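Local coordinates for protein tricorn protease (Thermoplasma acidophilum, PDB 1K32) that is a serine peptidase of the tricorn type that probably trims the peptides released by the proteasome into smaller fragments, at residues 159-164 and 231-236; 149-152 and 156-159; 25-30 and 278-283; 215-220 and 268-273. All coordinates share one frame; numbering follows the deposited sequence.

Contact 1 (159-164 and 231-236); sequences FADGRR and TDLDGK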
loop_
_atom_site.group_PDB
_atom_site.type_symbol
_atom_site.label_atom_id
_atom_site.label_comp_id
_atom_site.label_asym_id
_atom_site.label_seq_id
_atom_site.Cartn_x
_atom_site.Cartn_y
_atom_site.Cartn_z
ATOM N N PHE A 159 14.424 -51.151 -59.446
ATOM C CA PHE A 159 13.782 -52.383 -59.865
ATOM C C PHE A 159 14.407 -52.841 -61.164
ATOM O O PHE A 159 14.552 -52.064 -62.100
ATOM C CB PHE A 159 12.280 -52.174 -60.057
ATOM C CG PHE A 159 11.558 -51.770 -58.807
ATOM C CD1 PHE A 159 11.716 -50.498 -58.277
ATOM C CD2 PHE A 159 10.718 -52.670 -58.155
ATOM C CE1 PHE A 159 11.045 -50.118 -57.112
ATOM C CE2 PHE A 159 10.046 -52.309 -56.993
ATOM C CZ PHE A 159 10.209 -51.024 -56.468
ATOM N N ALA A 160 14.787 -54.108 -61.206
ATOM C CA ALA A 160 15.398 -54.677 -62.390
ATOM C C ALA A 160 14.853 -56.079 -62.605
ATOM O O ALA A 160 14.861 -56.913 -61.696
ATOM C CB ALA A 160 16.909 -54.724 -62.229
ATOM N N ASP A 161 14.369 -56.331 -63.813
ATOM C CA ASP A 161 13.833 -57.642 -64.153
ATOM C C ASP A 161 12.876 -58.140 -63.072
ATOM O O ASP A 161 12.853 -59.322 -62.740
ATOM C CB ASP A 161 14.988 -58.623 -64.332
ATOM C CG ASP A 161 16.048 -58.092 -65.274
ATOM O OD1 ASP A 161 15.701 -57.785 -66.434
ATOM O OD2 ASP A 161 17.221 -57.973 -64.856
ATOM N N GLY A 162 12.093 -57.221 -62.521
ATOM C CA GLY A 162 11.147 -57.591 -61.491
ATOM C C GLY A 162 11.688 -57.612 -60.072
ATOM O O GLY A 162 10.913 -57.483 -59.122
ATOM N N ARG A 163 12.996 -57.775 -59.892
ATOM C CA ARG A 163 13.510 -57.804 -58.527
ATOM C C ARG A 163 13.933 -56.455 -57.971
ATOM O O ARG A 163 14.435 -55.592 -58.694
ATOM C CB ARG A 163 14.647 -58.821 -58.385
ATOM C CG ARG A 163 15.591 -58.927 -59.549
ATOM C CD ARG A 163 16.662 -59.952 -59.232
ATOM N NE ARG A 163 17.717 -59.970 -60.235
ATOM C CZ ARG A 163 18.925 -60.484 -60.037
ATOM N NH1 ARG A 163 19.818 -60.454 -61.017
ATOM N NH2 ARG A 163 19.247 -61.016 -58.861
ATOM N N ARG A 164 13.713 -56.285 -56.671
ATOM C CA ARG A 164 14.033 -55.048 -55.978
ATOM C C ARG A 164 15.513 -54.935 -55.619
ATOM O O ARG A 164 16.118 -55.894 -55.144
ATOM C CB ARG A 164 13.195 -54.942 -54.701
ATOM C CG ARG A 164 11.694 -55.220 -54.902
ATOM C CD ARG A 164 10.876 -54.757 -53.698
ATOM N NE ARG A 164 9.939 -55.760 -53.195
ATOM C CZ ARG A 164 10.279 -57.004 -52.885
ATOM N NH1 ARG A 164 9.377 -57.854 -52.425
ATOM N NH2 ARG A 164 11.527 -57.403 -53.055
ATOM N N THR A 231 28.990 -52.293 -61.389
ATOM C CA THR A 231 29.119 -53.738 -61.232
ATOM C C THR A 231 27.929 -54.357 -61.954
ATOM O O THR A 231 27.026 -53.642 -62.376
ATOM C CB THR A 231 29.047 -54.185 -59.748
ATOM O OG1 THR A 231 27.754 -53.866 -59.208
ATOM C CG2 THR A 231 30.140 -53.504 -58.916
ATOM N N ASP A 232 27.924 -55.677 -62.112
ATOM C CA ASP A 232 26.771 -56.317 -62.729
ATOM C C ASP A 232 25.768 -56.470 -61.585
ATOM O O ASP A 232 26.103 -56.166 -60.441
ATOM C CB ASP A 232 27.130 -57.683 -63.326
ATOM C CG ASP A 232 27.855 -58.593 -62.345
ATOM O OD1 ASP A 232 27.455 -58.687 -61.163
ATOM O OD2 ASP A 232 28.832 -59.239 -62.775
ATOM N N LEU A 233 24.561 -56.940 -61.877
ATOM C CA LEU A 233 23.539 -57.093 -60.845
ATOM C C LEU A 233 23.891 -58.100 -59.752
ATOM O O LEU A 233 23.108 -58.335 -58.834
ATOM C CB LEU A 233 22.201 -57.453 -61.483
ATOM C CG LEU A 233 21.628 -56.350 -62.372
ATOM C CD1 LEU A 233 20.252 -56.766 -62.887
ATOM C CD2 LEU A 233 21.530 -55.057 -61.584
ATOM N N ASP A 234 25.086 -58.667 -59.849
ATOM C CA ASP A 234 25.572 -59.641 -58.884
ATOM C C ASP A 234 26.665 -58.992 -58.031
ATOM O O ASP A 234 27.260 -59.630 -57.167
ATOM C CB ASP A 234 26.152 -60.836 -59.633
ATOM C CG ASP A 234 25.984 -62.129 -58.885
ATOM O OD1 ASP A 234 26.651 -62.315 -57.839
ATOM O OD2 ASP A 234 25.173 -62.961 -59.357
ATOM N N GLY A 235 26.932 -57.718 -58.291
ATOM C CA GLY A 235 27.958 -57.020 -57.543
ATOM C C GLY A 235 29.363 -57.366 -58.002
ATOM O O GLY A 235 30.337 -56.938 -57.393
ATOM N N LYS A 236 29.469 -58.133 -59.083
ATOM C CA LYS A 236 30.766 -58.544 -59.618
ATOM C C LYS A 236 31.222 -57.681 -60.795
ATOM O O LYS A 236 30.506 -56.788 -61.250
ATOM C CB LYS A 236 30.700 -60.002 -60.082
ATOM C CG LYS A 236 30.153 -60.979 -59.061
ATOM C CD LYS A 236 31.043 -61.063 -57.838
ATOM C CE LYS A 236 30.463 -62.019 -56.811
ATOM N NZ LYS A 236 31.218 -61.946 -55.534
#
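L233 reaches across to A160, D161 and R163. The apolar part is small. L233 CD1 lies 4.0 Å from A160 CB. With CG anti to the carbonyl carbon (chi1 -65°) and CD1 extended beyond it, the methyl reaches the turn from A160 to R163. Polar side chains complete the contact without bonding to the leucine. D161 OD2 sits 3.8 Å from L233 CD1. The R163 chain runs extended from CG to NE, and its NH1 comes to 3.9 Å from L233 CB. Both side chains lie oblique to the leucine. Backbone bonds shape the two turns. A160 and R163 bond both ways and close a type I' turn. D232 O takes G235 N at 2.8 Å in the type I turn from D232 to G235. Among side-chain bonds, T231 OG1 reaches D232 O from the other face of its plane, and D232 OD1 accepts K236 N. In the fold, the hairpin turn between strands 156-160 and 163-168 faces the turn after strand 227-232, in the next propeller blade. L233 also packs on I189 of strand 186-192 and on I216, while R163 NH2 bonds to E190 O.

Contact 2 (149-152 and 156-159); sequences LNLG and HILF
I157 puts a single methyl, CD1, against two leucines, L149 and L151. This is a joint between neighbouring blades of a beta-propeller: 149-152 belongs to the loop that leaves strand 145-148, and I157 lies on strand 156-160, the first of the next blade. The isoleucine side chain is drawn out. Its CG1 is anti to the backbone N (chi1 179°), and CD1 continues outward, while CG2 takes the place between the backbone N and the carbonyl carbon. Both leucines use another first torsion, with CG anti to the carbonyl carbon. In each, CD1 is then roughly anti to CA (chi2 -165° in L149 and 160° in L151), and this extended branch does the touching. The approaches differ. L151 meets I157 at about a right angle, and L149 meets it at a slant. The contact is buried and wholly apolar. Around it, L149 and I157 both rest on L136 of strand 135-140, and L151 rests on R164 and I166 of strand 163-168. The two gaps are nearly equal: I157 CD1 is 4.1 Å from L151 CD1 and 4.2 Å from L149 CD1.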
loop_
_atom_site.group_PDB
_atom_site.type_symbol
_atom_site.label_atom_id
_atom_site.label_comp_id
_atom_site.label_asym_id
_atom_site.label_seq_id
_atom_site.Cartn_x
_atom_site.Cartn_y
_atom_site.Cartn_z
ATOM N N LEU A 149 6.586 -50.868 -47.471
ATOM C CA LEU A 149 7.095 -52.004 -48.228
ATOM C C LEU A 149 7.708 -53.006 -47.276
ATOM O O LEU A 149 7.936 -54.149 -47.638
ATOM C CB LEU A 149 8.125 -51.542 -49.261
ATOM C CG LEU A 149 7.622 -50.473 -50.243
ATOM C CD1 LEU A 149 8.596 -50.382 -51.402
ATOM C CD2 LEU A 149 6.213 -50.819 -50.754
ATOM N N ASN A 150 7.979 -52.559 -46.052
ATOM C CA ASN A 150 8.546 -53.403 -45.003
ATOM C C ASN A 150 9.851 -54.075 -45.368
ATOM O O ASN A 150 10.031 -55.263 -45.102
ATOM C CB ASN A 150 7.529 -54.470 -44.611
ATOM C CG ASN A 150 6.289 -53.872 -44.015
ATOM O OD1 ASN A 150 5.180 -54.295 -44.313
ATOM N ND2 ASN A 150 6.470 -52.873 -43.165
ATOM N N LEU A 151 10.757 -53.319 -45.974
ATOM C CA LEU A 151 12.049 -53.858 -46.368
ATOM C C LEU A 151 13.152 -53.304 -45.468
ATOM O O LEU A 151 14.345 -53.473 -45.746
ATOM C CB LEU A 151 12.317 -53.508 -47.834
ATOM C CG LEU A 151 11.360 -54.158 -48.841
ATOM C CD1 LEU A 151 11.365 -53.408 -50.170
ATOM C CD2 LEU A 151 11.760 -55.610 -49.037
ATOM N N GLY A 152 12.743 -52.655 -44.381
ATOM C CA GLY A 152 13.686 -52.068 -43.442
ATOM C C GLY A 152 14.152 -50.697 -43.904
ATOM O O GLY A 152 13.683 -50.208 -44.930
ATOM N N HIS A 156 17.648 -45.796 -51.244
ATOM C CA HIS A 156 17.248 -45.968 -52.630
ATOM C C HIS A 156 16.677 -47.355 -52.911
ATOM O O HIS A 156 17.071 -48.348 -52.296
ATOM C CB HIS A 156 18.435 -45.771 -53.577
ATOM C CG HIS A 156 19.088 -44.428 -53.489
ATOM N ND1 HIS A 156 20.093 -44.145 -52.589
ATOM C CD2 HIS A 156 18.899 -43.297 -54.210
ATOM C CE1 HIS A 156 20.498 -42.900 -52.763
ATOM N NE2 HIS A 156 19.790 -42.363 -53.740
ATOM N N ILE A 157 15.733 -47.410 -53.844
ATOM C CA ILE A 157 15.177 -48.676 -54.267
ATOM C C ILE A 157 15.051 -48.616 -55.781
ATOM O O ILE A 157 14.481 -47.676 -56.331
ATOM C CB ILE A 157 13.785 -48.992 -53.651
ATOM C CG1 ILE A 157 13.305 -50.343 -54.192
ATOM C CG2 ILE A 157 12.766 -47.904 -54.003
ATOM C CD1 ILE A 157 12.241 -51.004 -53.351
ATOM N N LEU A 158 15.625 -49.611 -56.444
ATOM C CA LEU A 158 15.574 -49.700 -57.885
ATOM C C LEU A 158 14.923 -51.033 -58.225
ATOM O O LEU A 158 14.865 -51.940 -57.394
ATOM C CB LEU A 158 16.982 -49.642 -58.468
ATOM C CG LEU A 158 17.884 -48.533 -57.921
ATOM C CD1 LEU A 158 19.282 -48.687 -58.508
ATOM C CD2 LEU A 158 17.295 -47.166 -58.258
ATOM N N PHE A 159 14.424 -51.151 -59.446
ATOM C CA PHE A 159 13.782 -52.383 -59.865
ATOM C C PHE A 159 14.407 -52.841 -61.164
ATOM O O PHE A 159 14.552 -52.064 -62.100
ATOM C CB PHE A 159 12.280 -52.174 -60.057
ATOM C CG PHE A 159 11.558 -51.770 -58.807
ATOM C CD1 PHE A 159 11.716 -50.498 -58.277
ATOM C CD2 PHE A 159 10.718 -52.670 -58.155
ATOM C CE1 PHE A 159 11.045 -50.118 -57.112
ATOM C CE2 PHE A 159 10.046 -52.309 -56.993
ATOM C CZ PHE A 159 10.209 -51.024 -56.468
#

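Contact 3 (25-30 and 278-283); sequences DRIIFV and EKIEIG
F29 has its CG between the backbone N and the carbonyl carbon (chi1 59°), and this carries the ring to I282. The isoleucine answers from the opposite direction, with CG1 anti to its carbonyl carbon and CD1 stretched out beyond it (chi2 179°). The contact joins the first blade of the six-bladed beta-propeller to its sixth, where the ring of blades closes. Each of these blades builds its four strands from one run of chain, and the two segments meet here through side chains. I282 CD1 lies 3.5 Å from F29 CE2 and 3.8 Å from F29 CZ, so one methyl touches the CE2-CZ part of the ring, at an oblique approach. Two residues back on each segment, I27 and I280 reach for each other tip to tip through their CD1 methyls. The model sets that pair too close for its spacing to be trusted. Each of these isoleucines also has CG1 anti to its carbonyl carbon.

The residues between and before the isoleucines of 278-283 are polar. K279 NZ and E281 OE2 form a weak salt bridge at 3.3 Å, and E278 OE1 pairs with R258. Within its own blade the F29 ring meets W36, the planes nearly parallel, and L17 touches both F29 and I282. Were F29 an alanine, I282 CD1 would probably lose its aromatic neighbour and a gap would open beside W36. I282 CG2 is also near the ring, 4.2 Å from F29 CZ.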
loop_
_atom_site.group_PDB
_atom_site.type_symbol
_atom_site.label_atom_id
_atom_site.label_comp_id
_atom_site.label_asym_id
_atom_site.label_seq_id
_atom_site.Cartn_x
_atom_site.Cartn_y
_atom_site.Cartn_z
ATOM N N ASP A 25 16.141 -35.459 -73.421
ATOM C CA ASP A 25 16.948 -34.273 -73.666
ATOM C C ASP A 25 16.680 -33.203 -72.626
ATOM O O ASP A 25 17.100 -32.056 -72.795
ATOM C CB ASP A 25 16.647 -33.689 -75.046
ATOM C CG ASP A 25 17.188 -34.543 -76.163
ATOM O OD1 ASP A 25 18.385 -34.891 -76.092
ATOM O OD2 ASP A 25 16.424 -34.861 -77.103
ATOM N N ARG A 26 15.972 -33.572 -71.563
ATOM C CA ARG A 26 15.663 -32.605 -70.520
ATOM C C ARG A 26 16.428 -32.936 -69.256
ATOM O O ARG A 26 16.505 -34.087 -68.843
ATOM C CB ARG A 26 14.159 -32.577 -70.208
ATOM C CG ARG A 26 13.265 -32.390 -71.426
ATOM C CD ARG A 26 11.978 -31.645 -71.084
ATOM N NE ARG A 26 11.209 -32.243 -69.988
ATOM C CZ ARG A 26 10.670 -33.458 -70.014
ATOM N NH1 ARG A 26 9.986 -33.896 -68.971
ATOM N NH2 ARG A 26 10.824 -34.243 -71.072
ATOM N N ILE A 27 17.002 -31.904 -68.657
ATOM C CA ILE A 27 17.759 -32.044 -67.427
ATOM C C ILE A 27 17.262 -31.025 -66.431
ATOM O O ILE A 27 17.164 -29.849 -66.757
ATOM C CB ILE A 27 19.244 -31.782 -67.663
ATOM C CG1 ILE A 27 19.866 -32.985 -68.365
ATOM C CG2 ILE A 27 19.929 -31.466 -66.359
ATOM C CD1 ILE A 27 21.291 -32.754 -68.804
ATOM N N ILE A 28 16.922 -31.480 -65.230
ATOM C CA ILE A 28 16.483 -30.568 -64.181
ATOM C C ILE A 28 17.602 -30.526 -63.147
ATOM O O ILE A 28 18.366 -31.485 -62.999
ATOM C CB ILE A 28 15.138 -31.012 -63.524
ATOM C CG1 ILE A 28 15.207 -32.456 -63.026
ATOM C CG2 ILE A 28 14.017 -30.830 -64.525
ATOM C CD1 ILE A 28 13.900 -32.939 -62.340
ATOM N N PHE A 29 17.717 -29.406 -62.451
ATOM C CA PHE A 29 18.766 -29.246 -61.469
ATOM C C PHE A 29 18.402 -28.097 -60.553
ATOM O O PHE A 29 17.460 -27.354 -60.819
ATOM C CB PHE A 29 20.110 -28.963 -62.180
ATOM C CG PHE A 29 20.092 -27.732 -63.048
ATOM C CD1 PHE A 29 20.321 -26.469 -62.497
ATOM C CD2 PHE A 29 19.775 -27.824 -64.402
ATOM C CE1 PHE A 29 20.227 -25.317 -63.280
ATOM C CE2 PHE A 29 19.678 -26.674 -65.196
ATOM C CZ PHE A 29 19.903 -25.418 -64.630
ATOM N N VAL A 30 19.157 -27.961 -59.467
ATOM C CA VAL A 30 18.912 -26.902 -58.511
ATOM C C VAL A 30 19.921 -25.782 -58.695
ATOM O O VAL A 30 21.102 -26.023 -58.960
ATOM C CB VAL A 30 19.005 -27.418 -57.052
ATOM C CG1 VAL A 30 18.838 -26.252 -56.096
ATOM C CG2 VAL A 30 17.917 -28.489 -56.782
ATOM N N GLU A 278 30.532 -35.481 -70.816
ATOM C CA GLU A 278 30.355 -34.155 -71.384
ATOM C C GLU A 278 29.765 -33.165 -70.390
ATOM O O GLU A 278 28.803 -33.461 -69.668
ATOM C CB GLU A 278 29.464 -34.217 -72.633
ATOM C CG GLU A 278 28.077 -34.812 -72.418
ATOM C CD GLU A 278 27.193 -34.711 -73.661
ATOM O OE1 GLU A 278 26.017 -35.148 -73.609
ATOM O OE2 GLU A 278 27.675 -34.191 -74.692
ATOM N N LYS A 279 30.362 -31.983 -70.359
ATOM C CA LYS A 279 29.909 -30.926 -69.482
ATOM C C LYS A 279 28.790 -30.187 -70.197
ATOM O O LYS A 279 28.916 -29.851 -71.373
ATOM C CB LYS A 279 31.052 -29.963 -69.185
ATOM C CG LYS A 279 30.637 -28.775 -68.353
ATOM C CD LYS A 279 31.804 -27.844 -68.118
ATOM C CE LYS A 279 31.366 -26.624 -67.345
ATOM N NZ LYS A 279 30.295 -25.894 -68.057
ATOM N N ILE A 280 27.687 -29.954 -69.499
ATOM C CA ILE A 280 26.577 -29.240 -70.099
ATOM C C ILE A 280 26.817 -27.745 -69.916
ATOM O O ILE A 280 27.126 -27.284 -68.813
ATOM C CB ILE A 280 25.258 -29.631 -69.440
ATOM C CG1 ILE A 280 25.145 -31.152 -69.413
ATOM C CG2 ILE A 280 24.089 -29.046 -70.215
ATOM C CD1 ILE A 280 24.110 -31.641 -68.450
ATOM N N GLU A 281 26.693 -27.002 -71.009
ATOM C CA GLU A 281 26.896 -25.560 -70.989
ATOM C C GLU A 281 25.590 -24.866 -70.654
ATOM O O GLU A 281 24.689 -24.787 -71.492
ATOM C CB GLU A 281 27.398 -25.081 -72.354
ATOM C CG GLU A 281 28.705 -25.710 -72.768
ATOM C CD GLU A 281 29.837 -25.366 -71.820
ATOM O OE1 GLU A 281 30.921 -25.981 -71.929
ATOM O OE2 GLU A 281 29.643 -24.474 -70.967
ATOM N N ILE A 282 25.488 -24.358 -69.428
ATOM C CA ILE A 282 24.265 -23.687 -69.003
ATOM C C ILE A 282 24.394 -22.171 -68.905
ATOM O O ILE A 282 23.479 -21.455 -69.297
ATOM C CB ILE A 282 23.766 -24.263 -67.669
ATOM C CG1 ILE A 282 23.411 -25.739 -67.868
ATOM C CG2 ILE A 282 22.553 -23.488 -67.177
ATOM C CD1 ILE A 282 22.919 -26.441 -66.624
ATOM N N GLY A 283 25.514 -21.676 -68.394
ATOM C CA GLY A 283 25.681 -20.232 -68.306
ATOM C C GLY A 283 25.040 -19.539 -67.112
ATOM O O GLY A 283 24.456 -20.190 -66.241
#

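Contact 4 (215-220 and 268-273); sequences RIYFIT and YIFNPD
Y217 is the residue of strand 215-220 that meets F270 and P272. Before it on the strand, R215 turns elsewhere: its guanidinium forms a salt bridge with D237 and bonds to S230 OG. I216 points the other way, onto I211. Y217 then sends its ring across, with CG anti to the carbonyl carbon (chi1 -69°). Its CE2 lies 3.8 Å from F270 CE2, and its CD2 lies 4.0 Å from the same atom. F270 offers the edge of its ring there, and the two side chains cross at about a right angle. F270 gets into place with CG anti to its backbone N (chi1 171°). Strands 215-220 and 266-270 belong to the fifth and sixth blades of the six-bladed beta-propeller, so this pair of rings bridges two neighbouring blades. The end of the tyrosine meets P272 obliquely. Y217 OH sits 3.6 Å from P272 CB, and Y217 CZ lies 4.0 Å from that carbon. P272 N lies above one face of F270, toward the rim. H241, just after the fifth blade, also meets the rings of Y217 and F270. A serine in place of Y217 would probably cost F270 and P272 their contact with the tyrosine ring and open a gap between the blades.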
loop_
_atom_site.group_PDB
_atom_site.type_symbol
_atom_site.label_atom_id
_atom_site.label_comp_id
_atom_site.label_asym_id
_atom_site.label_seq_id
_atom_site.Cartn_x
_atom_site.Cartn_y
_atom_site.Cartn_z
ATOM N N ARG A 215 23.625 -53.068 -65.318
ATOM C CA ARG A 215 24.746 -52.672 -64.479
ATOM C C ARG A 215 24.301 -51.616 -63.488
ATOM O O ARG A 215 23.497 -50.744 -63.809
ATOM C CB ARG A 215 25.896 -52.115 -65.316
ATOM C CG ARG A 215 26.583 -53.148 -66.182
ATOM C CD ARG A 215 28.077 -52.883 -66.254
ATOM N NE ARG A 215 28.808 -54.123 -66.025
ATOM C CZ ARG A 215 29.854 -54.245 -65.219
ATOM N NH1 ARG A 215 30.433 -55.423 -65.086
ATOM N NH2 ARG A 215 30.323 -53.204 -64.549
ATOM N N ILE A 216 24.818 -51.707 -62.274
ATOM C CA ILE A 216 24.485 -50.738 -61.250
ATOM C C ILE A 216 25.631 -49.743 -61.220
ATOM O O ILE A 216 26.776 -50.124 -60.994
ATOM C CB ILE A 216 24.371 -51.387 -59.843
ATOM C CG1 ILE A 216 23.370 -52.539 -59.865
ATOM C CG2 ILE A 216 23.935 -50.337 -58.816
ATOM C CD1 ILE A 216 23.353 -53.358 -58.582
ATOM N N TYR A 217 25.335 -48.481 -61.482
ATOM C CA TYR A 217 26.364 -47.456 -61.422
ATOM C C TYR A 217 26.230 -46.705 -60.103
ATOM O O TYR A 217 25.118 -46.514 -59.582
ATOM C CB TYR A 217 26.248 -46.500 -62.607
ATOM C CG TYR A 217 26.607 -47.147 -63.923
ATOM C CD1 TYR A 217 25.735 -48.044 -64.548
ATOM C CD2 TYR A 217 27.832 -46.883 -64.532
ATOM C CE1 TYR A 217 26.078 -48.659 -65.745
ATOM C CE2 TYR A 217 28.188 -47.488 -65.720
ATOM C CZ TYR A 217 27.313 -48.375 -66.326
ATOM O OH TYR A 217 27.684 -48.974 -67.508
ATOM N N PHE A 218 27.368 -46.294 -59.552
ATOM C CA PHE A 218 27.376 -45.598 -58.277
ATOM C C PHE A 218 28.674 -44.842 -58.065
ATOM O O PHE A 218 29.598 -44.906 -58.890
ATOM C CB PHE A 218 27.169 -46.601 -57.133
ATOM C CG PHE A 218 28.167 -47.727 -57.124
ATOM C CD1 PHE A 218 29.432 -47.554 -56.573
ATOM C CD2 PHE A 218 27.847 -48.959 -57.693
ATOM C CE1 PHE A 218 30.370 -48.601 -56.592
ATOM C CE2 PHE A 218 28.769 -50.006 -57.716
ATOM C CZ PHE A 218 30.039 -49.825 -57.164
ATOM N N ILE A 219 28.754 -44.152 -56.937
ATOM C CA ILE A 219 29.935 -43.374 -56.623
ATOM C C ILE A 219 30.637 -43.830 -55.352
ATOM O O ILE A 219 29.987 -44.175 -54.357
ATOM C CB ILE A 219 29.567 -41.879 -56.466
ATOM C CG1 ILE A 219 29.052 -41.326 -57.798
ATOM C CG2 ILE A 219 30.782 -41.087 -55.958
ATOM C CD1 ILE A 219 28.464 -39.933 -57.694
ATOM N N THR A 220 31.973 -43.847 -55.394
ATOM C CA THR A 220 32.768 -44.192 -54.214
ATOM C C THR A 220 34.193 -43.689 -54.372
ATOM O O THR A 220 34.633 -43.395 -55.476
ATOM C CB THR A 220 32.774 -45.706 -53.916
ATOM O OG1 THR A 220 33.306 -45.917 -52.602
ATOM C CG2 THR A 220 33.610 -46.460 -54.922
ATOM N N TYR A 268 27.148 -32.477 -65.456
ATOM C CA TYR A 268 27.770 -33.305 -66.476
ATOM C C TYR A 268 26.925 -34.522 -66.846
ATOM O O TYR A 268 26.055 -34.941 -66.088
ATOM C CB TYR A 268 29.119 -33.818 -65.994
ATOM C CG TYR A 268 30.175 -32.768 -65.710
ATOM C CD1 TYR A 268 30.191 -32.063 -64.509
ATOM C CD2 TYR A 268 31.205 -32.540 -66.616
ATOM C CE1 TYR A 268 31.230 -31.159 -64.214
ATOM C CE2 TYR A 268 32.241 -31.644 -66.333
ATOM C CZ TYR A 268 32.250 -30.965 -65.137
ATOM O OH TYR A 268 33.304 -30.126 -64.853
ATOM N N ILE A 269 27.213 -35.091 -68.013
ATOM C CA ILE A 269 26.523 -36.283 -68.485
ATOM C C ILE A 269 27.545 -37.380 -68.756
ATOM O O ILE A 269 28.570 -37.143 -69.396
ATOM C CB ILE A 269 25.760 -36.048 -69.806
ATOM C CG1 ILE A 269 24.613 -35.063 -69.599
ATOM C CG2 ILE A 269 25.238 -37.379 -70.333
ATOM C CD1 ILE A 269 23.774 -34.841 -70.852
ATOM N N PHE A 270 27.262 -38.576 -68.261
ATOM C CA PHE A 270 28.128 -39.721 -68.488
ATOM C C PHE A 270 27.366 -40.721 -69.356
ATOM O O PHE A 270 26.279 -41.179 -68.979
ATOM C CB PHE A 270 28.510 -40.383 -67.166
ATOM C CG PHE A 270 29.234 -41.692 -67.334
ATOM C CD1 PHE A 270 30.470 -41.740 -67.965
ATOM C CD2 PHE A 270 28.672 -42.876 -66.873
ATOM C CE1 PHE A 270 31.132 -42.953 -68.136
ATOM C CE2 PHE A 270 29.330 -44.095 -67.041
ATOM C CZ PHE A 270 30.561 -44.130 -67.673
ATOM N N ASN A 271 27.925 -41.040 -70.523
ATOM C CA ASN A 271 27.299 -41.997 -71.435
ATOM C C ASN A 271 27.897 -43.384 -71.201
ATOM O O ASN A 271 29.032 -43.650 -71.583
ATOM C CB ASN A 271 27.531 -41.596 -72.897
ATOM C CG ASN A 271 26.995 -40.219 -73.220
ATOM O OD1 ASN A 271 27.631 -39.207 -72.924
ATOM N ND2 ASN A 271 25.815 -40.171 -73.830
ATOM N N PRO A 272 27.136 -44.287 -70.570
ATOM C CA PRO A 272 27.625 -45.641 -70.302
ATOM C C PRO A 272 28.049 -46.371 -71.573
ATOM O O PRO A 272 28.912 -47.243 -71.538
ATOM C CB PRO A 272 26.432 -46.308 -69.633
ATOM C CG PRO A 272 25.729 -45.163 -68.973
ATOM C CD PRO A 272 25.777 -44.108 -70.040
ATOM N N ASP A 273 27.427 -46.022 -72.692
ATOM C CA ASP A 273 27.753 -46.657 -73.964
ATOM C C ASP A 273 29.168 -46.327 -74.403
ATOM O O ASP A 273 30.010 -47.208 -74.568
ATOM C CB ASP A 273 26.786 -46.194 -75.055
ATOM C CG ASP A 273 25.399 -46.762 -74.881
ATOM O OD1 ASP A 273 24.498 -46.370 -75.656
ATOM O OD2 ASP A 273 25.210 -47.603 -73.974
#

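From the N terminus, segment 25-30 in the first propeller blade opens contact 3, which encloses the other three. Contact 2 closes first, over a short loop between the third and fourth blades. Contact 1 opens at once, sharing F159 and strand 156-160 with it, and R164 packs on I157. Contact 4 opens on strand 215-220 before contact 1 closes at 231-236, so these two cross; T231 and I216 pair in the fifth blade. Contact 4 closes at 268-273 and contact 3 at 278-283, on adjacent strands of the sixth blade. Together they tie blades three to six in series, then six back to one.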